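Local structure of DinB-like Protein (3DI5) at residues G8-W13 with E94-E99. The protein is of unknown function but belongs to the DinB family of helical-bundle metalloproteins and binds a divalent metal ion, nickel in the crystal. Residues are numbered along the deposited sequence; the frame is centred on the assembly and turned at random.
Sequences GFLQSW and EALQSE
Leu96 CD2 approaches the Phe9 ring obliquely, 3.8 Å from Phe9 CD2 and also near CE2. On one face of the ring sits the CB of Trp13, one helical turn on, 3.7 Å above the plane and displaced toward the rim. Tyr3 adds an edge-to-face ring contact with Phe9, whose side chain also touches Leu122 and Ile126 of helix 118-142. The Phe9 side chain, CG anti to the backbone nitrogen (chi1 168°), crosses that of Leu96 at about a right angle. Leu96 uses one branch for both partners: the same CD2 lies 4.0 Å from Leu10 CD2, the two leucine side chains running antiparallel alongside one another. Leu10 thus reaches across with both methyls, the other, CD1, packing beside Gln97. There the extended glutamine chain lies aslant to Leu10 and places its OE1 3.6 Å from Leu10 CD1, a van der Waals contact at the exposed border of an otherwise buried patch. The two helical segments run nearly antiparallel, at 171°, and their axes come no closer than 12.2 Å, a spacing spanned by side chains; no hydrogen bond links the two segments. Within 94-99, Ser98 OG bonds back to Glu94 O at 2.7 Å, and Ser98 N reaches this carbonyl from the opposite face of its plane. The contact joins the early part of helix 6-26 to the C-terminal end of helix 78-99 in the helical bundle, with the Phe9 side chain about 11 Å from that of the nickel ligand His128. Its chemistry is essentially apolar: methyl and ring packing, with a glutamine amide at the margin, is consistent with the two helices packing by burial of hydrocarbon, with no directional bond between these segments.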
ATOM      1  N   GLY A   8     -16.768   3.276  -7.091  1.00 48.43           N
ATOM      2  CA  GLY A   8     -17.031   2.732  -5.771  1.00 47.15           C
ATOM      3  C   GLY A   8     -15.752   2.316  -5.067  1.00 46.15           C
ATOM      4  O   GLY A   8     -15.601   2.538  -3.862  1.00 45.59           O
ATOM      5  N   PHE A   9     -14.830   1.709  -5.817  1.00 44.90           N
ATOM      6  CA  PHE A   9     -13.535   1.307  -5.273  1.00 43.84           C
ATOM      7  C   PHE A   9     -12.704   2.522  -4.912  1.00 43.34           C
ATOM      8  O   PHE A   9     -12.038   2.524  -3.886  1.00 43.35           O
ATOM      9  CB  PHE A   9     -12.744   0.410  -6.237  1.00 43.21           C
ATOM     10  CG  PHE A   9     -11.300   0.215  -5.822  1.00 43.07           C
ATOM     11  CD1 PHE A   9     -10.978  -0.585  -4.740  1.00 42.55           C
ATOM     12  CD2 PHE A   9     -10.274   0.859  -6.492  1.00 41.66           C
ATOM     13  CE1 PHE A   9      -9.661  -0.741  -4.339  1.00 42.21           C
ATOM     14  CE2 PHE A   9      -8.961   0.710  -6.088  1.00 41.83           C
ATOM     15  CZ  PHE A   9      -8.661  -0.098  -5.007  1.00 41.14           C
ATOM     16  N   LEU A  10     -12.737   3.552  -5.757  1.00 43.00           N
ATOM     17  CA  LEU A  10     -11.900   4.733  -5.555  1.00 42.69           C
ATOM     18  C   LEU A  10     -12.342   5.571  -4.348  1.00 42.59           C
ATOM     19  O   LEU A  10     -11.518   6.229  -3.721  1.00 42.28           O
ATOM     20  CB  LEU A  10     -11.823   5.574  -6.837  1.00 42.45           C
ATOM     21  CG  LEU A  10     -11.088   4.851  -7.974  1.00 41.60           C
ATOM     22  CD1 LEU A  10     -11.194   5.585  -9.300  1.00 40.52           C
ATOM     23  CD2 LEU A  10      -9.640   4.618  -7.605  1.00 42.49           C
ATOM     24  N   GLN A  11     -13.630   5.518  -4.007  1.00 42.38           N
ATOM     25  CA  GLN A  11     -14.131   6.157  -2.778  1.00 41.96           C
ATOM     26  C   GLN A  11     -13.559   5.457  -1.537  1.00 41.70           C
ATOM     27  O   GLN A  11     -13.158   6.115  -0.576  1.00 41.65           O
ATOM     28  CB  GLN A  11     -15.668   6.174  -2.736  1.00 41.95           C
ATOM     29  N   SER A  12     -13.525   4.126  -1.560  1.00 41.31           N
ATOM     30  CA  SER A  12     -12.851   3.355  -0.518  1.00 41.21           C
ATOM     31  C   SER A  12     -11.330   3.595  -0.564  1.00 40.77           C
ATOM     32  O   SER A  12     -10.720   3.921   0.449  1.00 40.67           O
ATOM     33  CB  SER A  12     -13.165   1.860  -0.674  1.00 41.13           C
ATOM     34  N   TRP A  13     -10.735   3.457  -1.743  1.00 40.55           N
ATOM     35  CA  TRP A  13      -9.286   3.600  -1.915  1.00 40.77           C
ATOM     36  C   TRP A  13      -8.750   4.982  -1.532  1.00 41.18           C
ATOM     37  O   TRP A  13      -7.657   5.097  -0.976  1.00 41.09           O
ATOM     38  CB  TRP A  13      -8.891   3.280  -3.367  1.00 40.37           C
ATOM     39  CG  TRP A  13      -7.411   3.260  -3.607  1.00 39.72           C
ATOM     40  CD1 TRP A  13      -6.710   4.080  -4.436  1.00 38.90           C
ATOM     41  CD2 TRP A  13      -6.456   2.379  -3.003  1.00 37.40           C
ATOM     42  NE1 TRP A  13      -5.367   3.764  -4.378  1.00 39.94           N
ATOM     43  CE2 TRP A  13      -5.191   2.721  -3.512  1.00 36.37           C
ATOM     44  CE3 TRP A  13      -6.552   1.338  -2.070  1.00 38.39           C
ATOM     45  CZ2 TRP A  13      -4.027   2.075  -3.117  1.00 39.00           C
ATOM     46  CZ3 TRP A  13      -5.390   0.689  -1.673  1.00 39.08           C
ATOM     47  CH2 TRP A  13      -4.143   1.057  -2.208  1.00 39.11           C
ATOM     48  N   GLU A  94      -4.024   6.163 -11.858  1.00 41.44           N
ATOM     49  CA  GLU A  94      -4.034   6.651 -13.233  1.00 42.47           C
ATOM     50  C   GLU A  94      -4.226   5.509 -14.225  1.00 42.47           C
ATOM     51  O   GLU A  94      -4.912   5.673 -15.232  1.00 42.48           O
ATOM     52  CB  GLU A  94      -2.755   7.413 -13.532  1.00 42.35           C
ATOM     53  CG  GLU A  94      -2.812   8.876 -13.103  1.00 43.35           C
ATOM     54  CD  GLU A  94      -1.513   9.614 -13.397  1.00 44.62           C
ATOM     55  OE1 GLU A  94      -0.467   8.924 -13.521  1.00 48.71           O
ATOM     56  OE2 GLU A  94      -1.528  10.869 -13.497  1.00 44.16           O
ATOM     57  N   ALA A  95      -3.648   4.348 -13.925  1.00 42.55           N
ATOM     58  CA  ALA A  95      -3.727   3.208 -14.840  1.00 42.83           C
ATOM     59  C   ALA A  95      -5.110   2.570 -14.758  1.00 42.87           C
ATOM     60  O   ALA A  95      -5.689   2.192 -15.771  1.00 42.78           O
ATOM     61  CB  ALA A  95      -2.630   2.194 -14.550  1.00 42.51           C
ATOM     62  N   LEU A  96      -5.642   2.490 -13.546  1.00 43.07           N
ATOM     63  CA  LEU A  96      -6.978   1.958 -13.319  1.00 43.63           C
ATOM     64  C   LEU A  96      -8.008   2.795 -14.079  1.00 44.22           C
ATOM     65  O   LEU A  96      -8.878   2.246 -14.743  1.00 44.02           O
ATOM     66  CB  LEU A  96      -7.301   1.949 -11.815  1.00 43.35           C
ATOM     67  CG  LEU A  96      -8.392   0.984 -11.337  1.00 44.47           C
ATOM     68  CD1 LEU A  96      -7.809  -0.393 -11.172  1.00 44.85           C
ATOM     69  CD2 LEU A  96      -8.993   1.437 -10.022  1.00 44.58           C
ATOM     70  N   GLN A  97      -7.903   4.121 -13.987  1.00 44.66           N
ATOM     71  CA  GLN A  97      -8.888   5.009 -14.618  1.00 45.73           C
ATOM     72  C   GLN A  97      -8.773   5.009 -16.145  1.00 45.50           C
ATOM     73  O   GLN A  97      -9.775   5.181 -16.842  1.00 44.91           O
ATOM     74  CB  GLN A  97      -8.784   6.442 -14.072  1.00 45.79           C
ATOM     75  CG  GLN A  97      -9.402   6.625 -12.672  1.00 47.48           C
ATOM     76  CD  GLN A  97      -9.071   7.972 -12.034  1.00 47.89           C
ATOM     77  OE1 GLN A  97      -9.183   8.138 -10.815  1.00 52.61           O
ATOM     78  NE2 GLN A  97      -8.644   8.930 -12.848  1.00 50.79           N
ATOM     79  N   SER A  98      -7.555   4.816 -16.651  1.00 45.59           N
ATOM     80  CA  SER A  98      -7.304   4.770 -18.092  1.00 45.39           C
ATOM     81  C   SER A  98      -7.774   3.470 -18.712  1.00 44.94           C
ATOM     82  O   SER A  98      -8.415   3.486 -19.766  1.00 44.29           O
ATOM     83  CB  SER A  98      -5.817   4.907 -18.379  1.00 45.21           C
ATOM     84  OG  SER A  98      -5.338   6.134 -17.881  1.00 47.85           O
ATOM     85  N   GLU A  99      -7.458   2.350 -18.056  1.00 44.39           N
ATOM     86  CA  GLU A  99      -7.586   1.036 -18.686  1.00 44.11           C
ATOM     87  C   GLU A  99      -8.819   0.221 -18.297  1.00 44.04           C
ATOM     88  O   GLU A  99      -9.278  -0.593 -19.095  1.00 44.30           O
ATOM     89  CB  GLU A  99      -6.302   0.225 -18.481  1.00 43.90           C
ATOM     90  CG  GLU A  99      -5.035   0.906 -19.080  1.00 44.83           C
ATOM     91  CD  GLU A  99      -5.024   0.946 -20.616  1.00 43.08           C
TER